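Local structure of Alpha/beta hydrolase family protein (Bacillus anthracis, 3OOS) at residues 30-34 with 193-199; 45-50 with 270-275; 121-126 with 239-243. The protein is a predicted hydrolase of the alpha/beta fold family whose natural substrate is not established. All coordinates share one frame; numbering follows the deposited sequence. Where two conformers were deposited one is given.

The three contacts lie within one alpha/beta hydrolase chain and join segments 113 to 220 residues apart. Contact 1, beside the bound sulfate, brings the loop after strand 25-28 to strand 194-195 and the start of helix 197-207. Around the mixed eight-stranded sheet, contact 2 packs helix 267-276 against the loop before strand 51-55, and contact 3 packs helix 237-246 against the end of strand 116-122. Centres are about 24 Å apart for contacts 1 and 2 and 20 Å for the other pairs; contacts 2 and 3 approach to about 6 Å between nearest atoms. Contact 3 nests within contact 2, and contact 1 interleaves with both. Contacts 2 and 3 thus hold helices on the sheet, while contact 1 borders the probable active site.

Contact 1: residues 30-34 with 193-199; sequences HLYSE and GKTVGNR. With SO4 (sulfate ion), chain B.
Arg199 reaches Leu31 with its guanidinium edge, the carbonyl oxygen lying in the guanidinium plane. Its NE donates an almost straight bond to Leu31 O (2.7 Å, 170° at the hydrogen), and NH2 adds a weak one to the same oxygen. The bend at chi3 (59°) turns the group across the Leu31 side chain at about a right angle; Lys58 O and Thr77 OG1 take NH1 and NH2. Next to this bond Tyr32 CB rests on Arg199 CB at 3.6 Å. The Tyr32 ring points away from the second segment toward the sulfate, donating from OH to O1 at 2.7 Å, while His30 NE2 donates to sulfate O3 at 2.8 Å. His30 CE1 lies over one face of the Tyr32 ring, toward its rim. Farther along, Glu34 crosses Val196 at about a right angle, CB meeting CG2 at 3.7 Å. Glu34 OE1 accepts from Gly61 N, and a water joins OE2 to Thr195 O. A second water links Ser33 OG with Thr195 OG1. The backbones are fastened by Glu34 N to Lys194 O (2.9 Å) and Val196 N to Tyr32 O (2.9 Å). Gly193 and Lys194 both face Glu34, a classic beta bulge in a two-stranded antiparallel sheet. The sulfate, probably from the crystallisation liquor, is also held by Ser99 OG and Ala100 N at what is probably the nucleophile elbow of an alpha/beta hydrolase, where Tyr32 and His30 help line the likely active-site pocket.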
ATOM      1  N   HIS A  30       3.532   2.105  -2.516  1.00 10.11           N
ATOM      2  CA  HIS A  30       2.916   2.468  -1.256  1.00 10.57           C
ATOM      3  C   HIS A  30       3.002   3.980  -1.129  1.00 10.73           C
ATOM      4  O   HIS A  30       3.811   4.611  -1.801  1.00 11.29           O
ATOM      5  CB  HIS A  30       3.645   1.789  -0.099  1.00 10.63           C
ATOM      6  CG  HIS A  30       2.976   1.980   1.222  1.00 10.43           C
ATOM      7  ND1 HIS A  30       3.364   2.953   2.118  1.00 11.01           N
ATOM      8  CD2 HIS A  30       1.928   1.340   1.790  1.00 10.63           C
ATOM      9  CE1 HIS A  30       2.588   2.896   3.187  1.00 10.77           C
ATOM     10  NE2 HIS A  30       1.710   1.924   3.012  1.00  9.88           N
ATOM     11  N   LEU A  31       2.169   4.561  -0.276  1.00 10.78           N
ATOM     12  CA  LEU A  31       2.094   6.015  -0.169  1.00 10.87           C
ATOM     13  C   LEU A  31       3.300   6.659   0.520  1.00 10.74           C
ATOM     14  O   LEU A  31       3.616   7.821   0.254  1.00 11.18           O
ATOM     15  CB  LEU A  31       0.797   6.433   0.527  1.00 11.02           C
ATOM     16  CG  LEU A  31       0.400   7.902   0.391  1.00 11.36           C
ATOM     17  CD1 LEU A  31       0.292   8.311  -1.076  1.00 11.68           C
ATOM     18  CD2 LEU A  31      -0.906   8.134   1.117  1.00 11.81           C
ATOM     19  N   TYR A  32       3.972   5.921   1.401  1.00 10.48           N
ATOM     20  CA  TYR A  32       5.107   6.488   2.136  1.00 10.40           C
ATOM     21  C   TYR A  32       6.166   5.462   2.526  1.00 10.32           C
ATOM     22  O   TYR A  32       6.589   5.395   3.679  1.00 10.21           O
ATOM     23  CB  TYR A  32       4.639   7.309   3.355  1.00 10.66           C
ATOM     24  CG  TYR A  32       3.499   6.712   4.153  1.00 11.18           C
ATOM     25  CD1 TYR A  32       3.722   5.676   5.061  1.00 11.40           C
ATOM     26  CD2 TYR A  32       2.201   7.205   4.019  1.00 11.90           C
ATOM     27  CE1 TYR A  32       2.678   5.135   5.801  1.00 12.80           C
ATOM     28  CE2 TYR A  32       1.148   6.672   4.761  1.00 13.06           C
ATOM     29  CZ  TYR A  32       1.396   5.635   5.646  1.00 12.96           C
ATOM     30  OH  TYR A  32       0.360   5.097   6.380  1.00 14.85           O
ATOM     31  N   SER A  33       6.598   4.674   1.547  1.00 10.23           N
ATOM     32  CA  SER A  33       7.627   3.656   1.757  1.00 10.71           C
ATOM     33  C   SER A  33       8.655   3.679   0.639  1.00 10.56           C
ATOM     34  O   SER A  33       8.338   4.014  -0.503  1.00 11.03           O
ATOM     35  CB  SER A  33       7.008   2.258   1.822  1.00 10.80           C
ATOM     36  OG  SER A  33       6.054   2.161   2.855  1.00 12.41           O
ATOM     37  N   GLU A  34       9.887   3.307   0.969  1.00 10.40           N
ATOM     38  CA  GLU A  34      10.919   3.154  -0.051  1.00 10.51           C
ATOM     39  C   GLU A  34      11.445   1.727  -0.099  1.00 10.37           C
ATOM     40  O   GLU A  34      11.642   1.093   0.932  1.00 10.52           O
ATOM     41  CB  GLU A  34      12.056   4.164   0.135  1.00 10.58           C
ATOM     42  CG  GLU A  34      12.795   4.083   1.467  1.00 11.29           C
ATOM     43  CD  GLU A  34      13.777   5.225   1.669  1.00 12.68           C
ATOM     44  OE1 GLU A  34      14.002   6.020   0.731  1.00 12.99           O
ATOM     45  OE2 GLU A  34      14.332   5.326   2.779  1.00 14.06           O
ATOM     46  N   GLY A 193      10.816  -1.690   2.299  1.00 12.85           N
ATOM     47  CA  GLY A 193       9.670  -0.793   2.398  1.00 13.37           C
ATOM     48  C   GLY A 193       9.728   0.043   3.661  1.00 13.85           C
ATOM     49  O   GLY A 193       8.775   0.050   4.445  1.00 14.93           O
ATOM     50  N   LYS A 194      10.852   0.737   3.839  1.00 13.90           N
ATOM     51  CA  LYS A 194      11.080   1.597   4.998  0.50 13.89           C
ATOM     52  C   LYS A 194      10.236   2.863   4.892  1.00 13.48           C
ATOM     53  O   LYS A 194      10.111   3.447   3.818  1.00 13.25           O
ATOM     54  CB  LYS A 194      12.564   1.963   5.098  0.50 14.25           C
ATOM     55  CG  LYS A 194      13.106   2.033   6.519  0.50 15.33           C
ATOM     56  CD  LYS A 194      14.630   2.037   6.521  0.50 16.65           C
ATOM     57  CE  LYS A 194      15.187   3.399   6.133  0.50 17.26           C
ATOM     58  NZ  LYS A 194      14.991   4.402   7.217  0.50 17.67           N
ATOM     59  N   THR A 195       9.656   3.279   6.014  1.00 13.02           N
ATOM     60  CA  THR A 195       8.828   4.484   6.046  1.00 12.57           C
ATOM     61  C   THR A 195       9.633   5.707   5.611  1.00 12.23           C
ATOM     62  O   THR A 195      10.761   5.909   6.067  1.00 12.43           O
ATOM     63  CB  THR A 195       8.247   4.720   7.447  1.00 12.72           C
ATOM     64  OG1 THR A 195       7.506   3.566   7.847  1.00 13.53           O
ATOM     65  CG2 THR A 195       7.315   5.926   7.451  1.00 13.29           C
ATOM     66  N   VAL A 196       9.049   6.503   4.716  1.00 11.60           N
ATOM     67  CA  VAL A 196       9.651   7.765   4.283  1.00 11.51           C
ATOM     68  C   VAL A 196       8.963   8.917   5.017  1.00 11.40           C
ATOM     69  O   VAL A 196       7.799   9.230   4.751  1.00 11.34           O
ATOM     70  CB  VAL A 196       9.570   7.948   2.741  1.00 11.34           C
ATOM     71  CG1 VAL A 196      10.163   9.287   2.319  1.00 11.85           C
ATOM     72  CG2 VAL A 196      10.300   6.816   2.034  1.00 11.36           C
ATOM     73  N   GLY A 197       9.698   9.535   5.940  1.00 11.32           N
ATOM     74  CA  GLY A 197       9.169  10.584   6.813  1.00 11.43           C
ATOM     75  C   GLY A 197       8.498  11.741   6.097  1.00 11.42           C
ATOM     76  O   GLY A 197       7.409  12.163   6.488  1.00 11.47           O
ATOM     77  N   ASN A 198       9.139  12.251   5.046  1.00 11.37           N
ATOM     78  CA  ASN A 198       8.581  13.362   4.274  1.00 11.47           C
ATOM     79  C   ASN A 198       7.181  13.044   3.772  1.00 11.18           C
ATOM     80  O   ASN A 198       6.285  13.887   3.814  1.00 11.05           O
ATOM     81  CB  ASN A 198       9.479  13.705   3.075  1.00 11.78           C
ATOM     82  CG  ASN A 198      10.694  14.540   3.457  1.00 12.91           C
ATOM     83  OD1 ASN A 198      11.733  14.470   2.793  1.00 14.85           O
ATOM     84  ND2 ASN A 198      10.570  15.336   4.514  1.00 13.11           N
ATOM     85  N   ARG A 199       7.004  11.811   3.307  1.00 10.87           N
ATOM     86  CA  ARG A 199       5.760  11.388   2.682  1.00 10.74           C
ATOM     87  C   ARG A 199       4.690  11.041   3.724  1.00 10.84           C
ATOM     88  O   ARG A 199       3.510  11.341   3.530  1.00 11.03           O
ATOM     89  CB  ARG A 199       6.018  10.217   1.731  1.00 10.46           C
ATOM     90  CG  ARG A 199       6.947  10.550   0.554  1.00 10.28           C
ATOM     91  CD  ARG A 199       6.884   9.461  -0.521  1.00 10.19           C
ATOM     92  NE  ARG A 199       5.513   9.327  -1.004  1.00 10.35           N
ATOM     93  CZ  ARG A 199       5.019   9.941  -2.075  1.00 10.48           C
ATOM     94  NH1 ARG A 199       5.794  10.708  -2.837  1.00  9.93           N
ATOM     95  NH2 ARG A 199       3.741   9.774  -2.387  1.00 11.28           N
TER
HETATM   96  S   SO4 B 278       0.577   1.481   6.338  0.80 18.93           S
HETATM   97  O1  SO4 B 278       0.880   2.617   7.203  0.80 20.01           O
HETATM   98  O2  SO4 B 278      -0.299   0.558   7.047  0.80 18.57           O
HETATM   99  O3  SO4 B 278      -0.060   1.964   5.119  0.80 16.84           O
HETATM  100  O4  SO4 B 278       1.824   0.802   5.992  0.80 19.88           O
HETATM  101  O   HOH W   1       6.103   2.279   5.640  1.00 31.61           O
HETATM  102  O   HOH W   2      13.240   6.510   4.977  1.00 22.34           O

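Contact 2: residues 45-50 with 270-275; sequences PFTDHY and FNQFVN
Val274 projects from helix 267-276 into the loop ahead of strand 51-55, a helix-on-loop packing over one face of the central sheet of the alpha/beta hydrolase fold. The tight part is apolar. Val274 CG2 sits over one face of the Phe46 ring, 4.0 Å from its centroid and 20° off the normal, a CH-pi contact. Val274 CG1, which chi1 (172°) sets trans to the backbone N, meets the edge of the His49 ring at CD2 (3.8 Å) and also approaches the edge of Tyr50. Phe270 offers its rim to both Pro45 CB and Phe46 CE2, and its plane stands nearly perpendicular to that of Phe46. Phe46 also packs edge-to-face with Phe42, and Phe270 does so with Tyr227 of strand 224-229, which carries the aromatic cluster onward into the sheet.

Toward Asp48, which is exposed, and Asn271 lies the looser solvent side, and no direct hydrogen bond joins the two segments. Water mediates instead: one molecule donates to both Asp48 OD2 and Asn271 OD1, and another lies between Pro45 O and the same amide oxygen. A third water, in the plane of the His49 ring, is 2.8 Å from NE2 and donates to Asn271 O. At this end the His49 ring and the Asn275 amide are turned 55° apart, with His49 CE1 3.4 Å from Asn275 OD1.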
ATOM      1  N   PRO A  45       4.108 -12.030  -4.217  1.00  9.89           N
ATOM      2  CA  PRO A  45       3.180 -13.050  -4.724  1.00 10.21           C
ATOM      3  C   PRO A  45       2.636 -12.741  -6.118  1.00 10.36           C
ATOM      4  O   PRO A  45       2.337 -13.660  -6.882  1.00 11.03           O
ATOM      5  CB  PRO A  45       2.045 -13.033  -3.693  1.00 10.09           C
ATOM      6  CG  PRO A  45       2.706 -12.597  -2.439  1.00 10.06           C
ATOM      7  CD  PRO A  45       3.715 -11.570  -2.870  1.00  9.90           C
ATOM      8  N   PHE A  46       2.525 -11.460  -6.456  1.00 10.20           N
ATOM      9  CA  PHE A  46       2.020 -11.072  -7.770  1.00 10.39           C
ATOM     10  C   PHE A  46       2.961 -11.446  -8.916  1.00 10.63           C
ATOM     11  O   PHE A  46       2.513 -11.622 -10.049  1.00 10.44           O
ATOM     12  CB  PHE A  46       1.675  -9.581  -7.792  1.00 10.34           C
ATOM     13  CG  PHE A  46       0.517  -9.231  -6.911  1.00 10.35           C
ATOM     14  CD1 PHE A  46      -0.792  -9.425  -7.351  1.00 10.90           C
ATOM     15  CD2 PHE A  46       0.729  -8.735  -5.628  1.00 10.50           C
ATOM     16  CE1 PHE A  46      -1.873  -9.113  -6.530  1.00 11.45           C
ATOM     17  CE2 PHE A  46      -0.346  -8.429  -4.795  1.00 10.68           C
ATOM     18  CZ  PHE A  46      -1.650  -8.616  -5.249  1.00 11.37           C
ATOM     19  N   THR A  47       4.250 -11.597  -8.608  1.00 11.06           N
ATOM     20  CA  THR A  47       5.260 -11.927  -9.624  1.00 11.57           C
ATOM     21  C   THR A  47       5.102 -13.331 -10.211  1.00 12.42           C
ATOM     22  O   THR A  47       5.710 -13.643 -11.236  1.00 12.58           O
ATOM     23  CB  THR A  47       6.710 -11.762  -9.097  1.00 11.48           C
ATOM     24  OG1 THR A  47       6.988 -12.766  -8.111  1.00 11.20           O
ATOM     25  CG2 THR A  47       6.911 -10.380  -8.498  1.00 11.02           C
ATOM     26  N   ASP A  48       4.290 -14.166  -9.564  1.00 13.23           N
ATOM     27  CA  ASP A  48       3.953 -15.484 -10.103  1.00 14.15           C
ATOM     28  C   ASP A  48       3.060 -15.398 -11.349  1.00 14.28           C
ATOM     29  O   ASP A  48       2.999 -16.348 -12.131  1.00 14.53           O
ATOM     30  CB  ASP A  48       3.273 -16.359  -9.035  1.00 14.84           C
ATOM     31  CG  ASP A  48       4.241 -16.857  -7.960  1.00 16.54           C
ATOM     32  OD1 ASP A  48       5.474 -16.810  -8.165  1.00 18.61           O
ATOM     33  OD2 ASP A  48       3.760 -17.317  -6.901  1.00 18.89           O
ATOM     34  N   HIS A  49       2.377 -14.264 -11.532  1.00 14.02           N
ATOM     35  CA  HIS A  49       1.386 -14.127 -12.614  1.00 13.85           C
ATOM     36  C   HIS A  49       1.434 -12.804 -13.378  1.00 13.04           C
ATOM     37  O   HIS A  49       0.798 -12.665 -14.428  1.00 13.15           O
ATOM     38  CB  HIS A  49      -0.028 -14.354 -12.071  1.00 14.49           C
ATOM     39  CG  HIS A  49      -0.236 -15.716 -11.489  1.00 16.09           C
ATOM     40  ND1 HIS A  49      -0.330 -16.852 -12.266  1.00 17.82           N
ATOM     41  CD2 HIS A  49      -0.350 -16.128 -10.205  1.00 17.25           C
ATOM     42  CE1 HIS A  49      -0.505 -17.902 -11.485  1.00 18.17           C
ATOM     43  NE2 HIS A  49      -0.521 -17.491 -10.230  1.00 18.25           N
ATOM     44  N   TYR A  50       2.184 -11.842 -12.848  1.00 11.61           N
ATOM     45  CA  TYR A  50       2.280 -10.514 -13.441  1.00 10.56           C
ATOM     46  C   TYR A  50       3.732 -10.084 -13.602  1.00 10.16           C
ATOM     47  O   TYR A  50       4.617 -10.583 -12.900  1.00 10.20           O
ATOM     48  CB  TYR A  50       1.602  -9.481 -12.530  1.00 10.28           C
ATOM     49  CG  TYR A  50       0.098  -9.584 -12.416  1.00 10.00           C
ATOM     50  CD1 TYR A  50      -0.735  -8.899 -13.302  1.00 10.38           C
ATOM     51  CD2 TYR A  50      -0.496 -10.338 -11.402  1.00 10.33           C
ATOM     52  CE1 TYR A  50      -2.124  -8.982 -13.196  1.00 10.45           C
ATOM     53  CE2 TYR A  50      -1.883 -10.425 -11.286  1.00 10.53           C
ATOM     54  CZ  TYR A  50      -2.688  -9.745 -12.184  1.00 10.88           C
ATOM     55  OH  TYR A  50      -4.058  -9.827 -12.069  1.00 11.73           O
ATOM     56  N   PHE A 270      -3.532 -16.306  -0.219  1.00 13.17           N
ATOM     57  CA  PHE A 270      -3.179 -15.093  -0.955  1.00 12.65           C
ATOM     58  C   PHE A 270      -2.725 -15.408  -2.381  1.00 12.95           C
ATOM     59  O   PHE A 270      -3.038 -14.664  -3.311  1.00 12.55           O
ATOM     60  CB  PHE A 270      -2.134 -14.237  -0.226  1.00 12.20           C
ATOM     61  CG  PHE A 270      -2.066 -12.827  -0.739  1.00 11.25           C
ATOM     62  CD1 PHE A 270      -2.959 -11.865  -0.274  1.00 10.56           C
ATOM     63  CD2 PHE A 270      -1.138 -12.465  -1.713  1.00 10.23           C
ATOM     64  CE1 PHE A 270      -2.921 -10.561  -0.759  1.00 10.05           C
ATOM     65  CE2 PHE A 270      -1.094 -11.164  -2.207  1.00 10.45           C
ATOM     66  CZ  PHE A 270      -1.982 -10.210  -1.725  1.00  9.95           C
ATOM     67  N   ASN A 271      -1.997 -16.511  -2.548  1.00 13.35           N
ATOM     68  CA  ASN A 271      -1.612 -16.982  -3.878  1.00 14.17           C
ATOM     69  C   ASN A 271      -2.829 -17.290  -4.740  1.00 14.50           C
ATOM     70  O   ASN A 271      -2.857 -16.946  -5.925  1.00 14.63           O
ATOM     71  CB  ASN A 271      -0.687 -18.200  -3.791  1.00 14.40           C
ATOM     72  CG  ASN A 271       0.739 -17.827  -3.427  1.00 15.11           C
ATOM     73  OD1 ASN A 271       1.188 -16.705  -3.674  1.00 16.27           O
ATOM     74  ND2 ASN A 271       1.467 -18.776  -2.840  1.00 16.71           N
ATOM     75  N   GLN A 272      -3.840 -17.920  -4.138  1.00 14.79           N
ATOM     76  CA  GLN A 272      -5.099 -18.200  -4.827  0.50 14.97           C
ATOM     77  C   GLN A 272      -5.792 -16.894  -5.210  1.00 14.83           C
ATOM     78  O   GLN A 272      -6.330 -16.762  -6.312  1.00 14.85           O
ATOM     79  CB  GLN A 272      -6.015 -19.065  -3.956  0.50 15.19           C
ATOM     80  CG  GLN A 272      -7.279 -19.544  -4.666  0.50 15.76           C
ATOM     81  CD  GLN A 272      -6.978 -20.237  -5.981  0.50 16.52           C
ATOM     82  OE1 GLN A 272      -6.120 -21.117  -6.051  0.50 17.46           O
ATOM     83  NE2 GLN A 272      -7.684 -19.841  -7.034  0.50 16.66           N
ATOM     84  N   PHE A 273      -5.766 -15.925  -4.291  1.00 14.35           N
ATOM     85  CA  PHE A 273      -6.324 -14.600  -4.548  1.00 13.95           C
ATOM     86  C   PHE A 273      -5.656 -13.945  -5.765  1.00 13.86           C
ATOM     87  O   PHE A 273      -6.343 -13.416  -6.638  1.00 13.69           O
ATOM     88  CB  PHE A 273      -6.206 -13.701  -3.310  1.00 13.75           C
ATOM     89  CG  PHE A 273      -6.519 -12.251  -3.580  1.00 13.21           C
ATOM     90  CD1 PHE A 273      -7.837 -11.817  -3.718  1.00 13.55           C
ATOM     91  CD2 PHE A 273      -5.489 -11.319  -3.706  1.00 12.72           C
ATOM     92  CE1 PHE A 273      -8.126 -10.471  -3.974  1.00 13.10           C
ATOM     93  CE2 PHE A 273      -5.769  -9.980  -3.962  1.00 12.73           C
ATOM     94  CZ  PHE A 273      -7.091  -9.553  -4.094  1.00 12.74           C
ATOM     95  N   VAL A 274      -4.324 -13.991  -5.819  1.00 13.89           N
ATOM     96  CA  VAL A 274      -3.574 -13.430  -6.951  1.00 14.14           C
ATOM     97  C   VAL A 274      -4.025 -14.068  -8.269  1.00 14.66           C
ATOM     98  O   VAL A 274      -4.337 -13.370  -9.238  1.00 14.38           O
ATOM     99  CB  VAL A 274      -2.039 -13.592  -6.772  1.00 14.10           C
ATOM    100  CG1 VAL A 274      -1.291 -13.173  -8.035  1.00 14.48           C
ATOM    101  CG2 VAL A 274      -1.549 -12.776  -5.573  1.00 14.17           C
ATOM    102  N   ASN A 275      -4.073 -15.398  -8.291  1.00 15.42           N
ATOM    103  CA  ASN A 275      -4.539 -16.121  -9.471  1.00 16.50           C
ATOM    104  C   ASN A 275      -5.946 -15.697  -9.901  1.00 16.72           C
ATOM    105  O   ASN A 275      -6.231 -15.589 -11.099  1.00 16.91           O
ATOM    106  CB  ASN A 275      -4.490 -17.631  -9.223  1.00 17.20           C
ATOM    107  CG  ASN A 275      -4.694 -18.430 -10.490  1.00 19.14           C
ATOM    108  OD1 ASN A 275      -3.855 -18.411 -11.389  1.00 21.58           O
ATOM    109  ND2 ASN A 275      -5.816 -19.132 -10.571  1.00 21.79           N
TER
HETATM  110  O   HOH W   3       0.697 -15.749  -6.299  1.00 20.16           O
HETATM  111  O   HOH W   4       3.888 -16.388  -4.229  1.00 28.18           O
HETATM  112  O   HOH W   5      -0.882 -17.816  -7.493  1.00 38.73           O

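Contact 3: residues 121-126 with 239-243; sequences VGGAAA and FSCEI
Beyond the end of strand 116-122 the backbone turns at Gly123, with positive phi (47°), and passes alongside helix 237-246, Ala125 and Phe239 bringing their CA atoms to 5.0 Å. Ile243 supplies the main apolar contact. Its CG1 is anti to the carbonyl carbon (chi1 -68°) and the chain extends beyond it, so that Ile243 CD1 lies against the peptide between Ala124 and Ala125, 3.6 Å from Ala125 N. The same methyl meets Ala124 CB and, more distantly, Val121 CG1, while Ile243 CG1 lies 4.0 Å from Ala126 CB. One helical turn earlier, Phe239 touches with the root of its side chain: CB is 3.6 Å from Ala124 O and also meets the Ala125 methyl, whereas the ring leads away toward Tyr130 and His133.

No hydrogen bond crosses directly, but waters bridge the polar atoms. One accepts from Ala126 N at 2.7 Å and donates to both Phe239 O and Glu242 OE1, lying in the plane of the Phe239 ring. Two others approach Ser240 OG: one accepts from Ala124 N and gives a weak bond to Val121 O, and the oxygen of the other lies 2.8 Å from Ala124 O. Ala125 O has a separate partner in Tyr211 OH.

Val121 and Gly123 pair through their backbones with strand 224-229, and Gly122 pairs with Gly97 and Ser99 on the other flank. Ile243 touches Ile226 of strand 224-229 and Leu106 of helix 100-112, while Ala126 and Glu242 both touch Arg214 of helix 214-217.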
ATOM      1  N   VAL A 121      -6.877  -3.862  -3.916  1.00  8.70           N
ATOM      2  CA  VAL A 121      -6.952  -2.923  -2.796  1.00  8.67           C
ATOM      3  C   VAL A 121      -7.050  -3.676  -1.477  1.00  8.46           C
ATOM      4  O   VAL A 121      -8.078  -4.284  -1.173  1.00  8.68           O
ATOM      5  CB  VAL A 121      -8.179  -1.975  -2.938  1.00  8.60           C
ATOM      6  CG1 VAL A 121      -8.166  -0.905  -1.849  1.00  8.91           C
ATOM      7  CG2 VAL A 121      -8.222  -1.325  -4.326  1.00  9.35           C
ATOM      8  N   GLY A 122      -5.978  -3.631  -0.690  1.00  8.08           N
ATOM      9  CA  GLY A 122      -5.928  -4.358   0.576  1.00  8.35           C
ATOM     10  C   GLY A 122      -5.956  -3.474   1.803  1.00  8.19           C
ATOM     11  O   GLY A 122      -5.319  -2.419   1.826  1.00  8.65           O
ATOM     12  N   GLY A 123      -6.711  -3.903   2.815  1.00  8.19           N
ATOM     13  CA  GLY A 123      -6.733  -3.247   4.127  1.00  8.05           C
ATOM     14  C   GLY A 123      -6.864  -1.735   4.097  1.00  7.91           C
ATOM     15  O   GLY A 123      -6.200  -1.034   4.863  1.00  7.96           O
ATOM     16  N   ALA A 124      -7.727  -1.227   3.222  1.00  7.80           N
ATOM     17  CA  ALA A 124      -7.837   0.216   3.031  1.00  7.83           C
ATOM     18  C   ALA A 124      -9.191   0.766   3.470  1.00  8.12           C
ATOM     19  O   ALA A 124      -9.974   0.084   4.136  1.00  8.71           O
ATOM     20  CB  ALA A 124      -7.537   0.583   1.574  1.00  7.81           C
ATOM     21  N   ALA A 125      -9.445   2.019   3.111  1.00  8.09           N
ATOM     22  CA  ALA A 125     -10.705   2.676   3.422  1.00  8.34           C
ATOM     23  C   ALA A 125     -10.978   3.698   2.338  1.00  8.65           C
ATOM     24  O   ALA A 125     -10.045   4.205   1.713  1.00  8.90           O
ATOM     25  CB  ALA A 125     -10.637   3.345   4.786  1.00  8.29           C
ATOM     26  N   ALA A 126     -12.255   3.992   2.118  1.00  9.01           N
ATOM     27  CA  ALA A 126     -12.676   4.951   1.095  1.00  9.29           C
ATOM     28  C   ALA A 126     -12.703   6.395   1.611  1.00  9.68           C
ATOM     29  O   ALA A 126     -12.947   7.330   0.842  1.00  9.82           O
ATOM     30  CB  ALA A 126     -14.042   4.554   0.533  1.00  9.60           C
ATOM     31  N   PHE A 239     -14.449  -1.371   6.519  1.00 10.07           N
ATOM     32  CA  PHE A 239     -14.070  -0.365   5.530  1.00  9.84           C
ATOM     33  C   PHE A 239     -13.733  -0.970   4.171  1.00  9.88           C
ATOM     34  O   PHE A 239     -13.966  -0.338   3.137  1.00  9.83           O
ATOM     35  CB  PHE A 239     -12.972   0.552   6.082  1.00  9.74           C
ATOM     36  CG  PHE A 239     -13.459   1.407   7.206  1.00  9.56           C
ATOM     37  CD1 PHE A 239     -14.140   2.593   6.942  1.00 10.12           C
ATOM     38  CD2 PHE A 239     -13.307   0.998   8.528  1.00  9.70           C
ATOM     39  CE1 PHE A 239     -14.637   3.376   7.978  1.00 10.46           C
ATOM     40  CE2 PHE A 239     -13.803   1.776   9.569  1.00 10.56           C
ATOM     41  CZ  PHE A 239     -14.468   2.968   9.292  1.00 10.78           C
ATOM     42  N   SER A 240     -13.230  -2.204   4.173  1.00  9.64           N
ATOM     43  CA  SER A 240     -13.067  -2.957   2.928  1.00  9.74           C
ATOM     44  C   SER A 240     -14.429  -3.393   2.396  1.00  9.89           C
ATOM     45  O   SER A 240     -14.650  -3.400   1.184  1.00 10.02           O
ATOM     46  CB  SER A 240     -12.140  -4.156   3.117  1.00  9.37           C
ATOM     47  OG  SER A 240     -10.784  -3.735   3.237  1.00  9.46           O
ATOM     48  N   CYS A 241     -15.345  -3.738   3.303  1.00 10.20           N
ATOM     49  CA  CYS A 241     -16.721  -4.051   2.908  1.00 10.61           C
ATOM     50  C   CYS A 241     -17.364  -2.862   2.200  1.00 10.53           C
ATOM     51  O   CYS A 241     -18.026  -3.028   1.168  1.00 10.48           O
ATOM     52  CB  CYS A 241     -17.563  -4.457   4.113  1.00 11.04           C
ATOM     53  SG  CYS A 241     -17.078  -6.022   4.824  1.00 12.00           S
ATOM     54  N   GLU A 242     -17.150  -1.664   2.748  1.00 10.15           N
ATOM     55  CA  GLU A 242     -17.689  -0.449   2.149  1.00 10.25           C
ATOM     56  C   GLU A 242     -17.136  -0.228   0.743  1.00  9.93           C
ATOM     57  O   GLU A 242     -17.897   0.025  -0.189  1.00 10.00           O
ATOM     58  CB  GLU A 242     -17.408   0.779   3.021  1.00 10.25           C
ATOM     59  CG  GLU A 242     -17.862   2.083   2.367  1.00 11.33           C
ATOM     60  CD  GLU A 242     -17.692   3.295   3.256  1.00 12.56           C
ATOM     61  OE1 GLU A 242     -16.581   3.507   3.780  1.00 12.96           O
ATOM     62  OE2 GLU A 242     -18.676   4.047   3.416  1.00 14.62           O
ATOM     63  N   ILE A 243     -15.813  -0.322   0.598  1.00  9.61           N
ATOM     64  CA  ILE A 243     -15.174  -0.170  -0.710  1.00  9.50           C
ATOM     65  C   ILE A 243     -15.778  -1.124  -1.744  1.00  9.70           C
ATOM     66  O   ILE A 243     -16.166  -0.699  -2.836  1.00  9.67           O
ATOM     67  CB  ILE A 243     -13.641  -0.381  -0.635  1.00  9.40           C
ATOM     68  CG1 ILE A 243     -12.976   0.752   0.156  1.00  9.37           C
ATOM     69  CG2 ILE A 243     -13.043  -0.462  -2.037  1.00  9.40           C
ATOM     70  CD1 ILE A 243     -11.556   0.424   0.625  1.00  9.72           C
TER
HETATM   71  O   HOH W   6      -9.297  -2.666   1.139  1.00  9.74           O
HETATM   72  O   HOH W   7     -10.077  -2.378   5.391  1.00 10.38           O
HETATM   73  O   HOH W   8     -14.140   2.408   3.321  1.00  9.42           O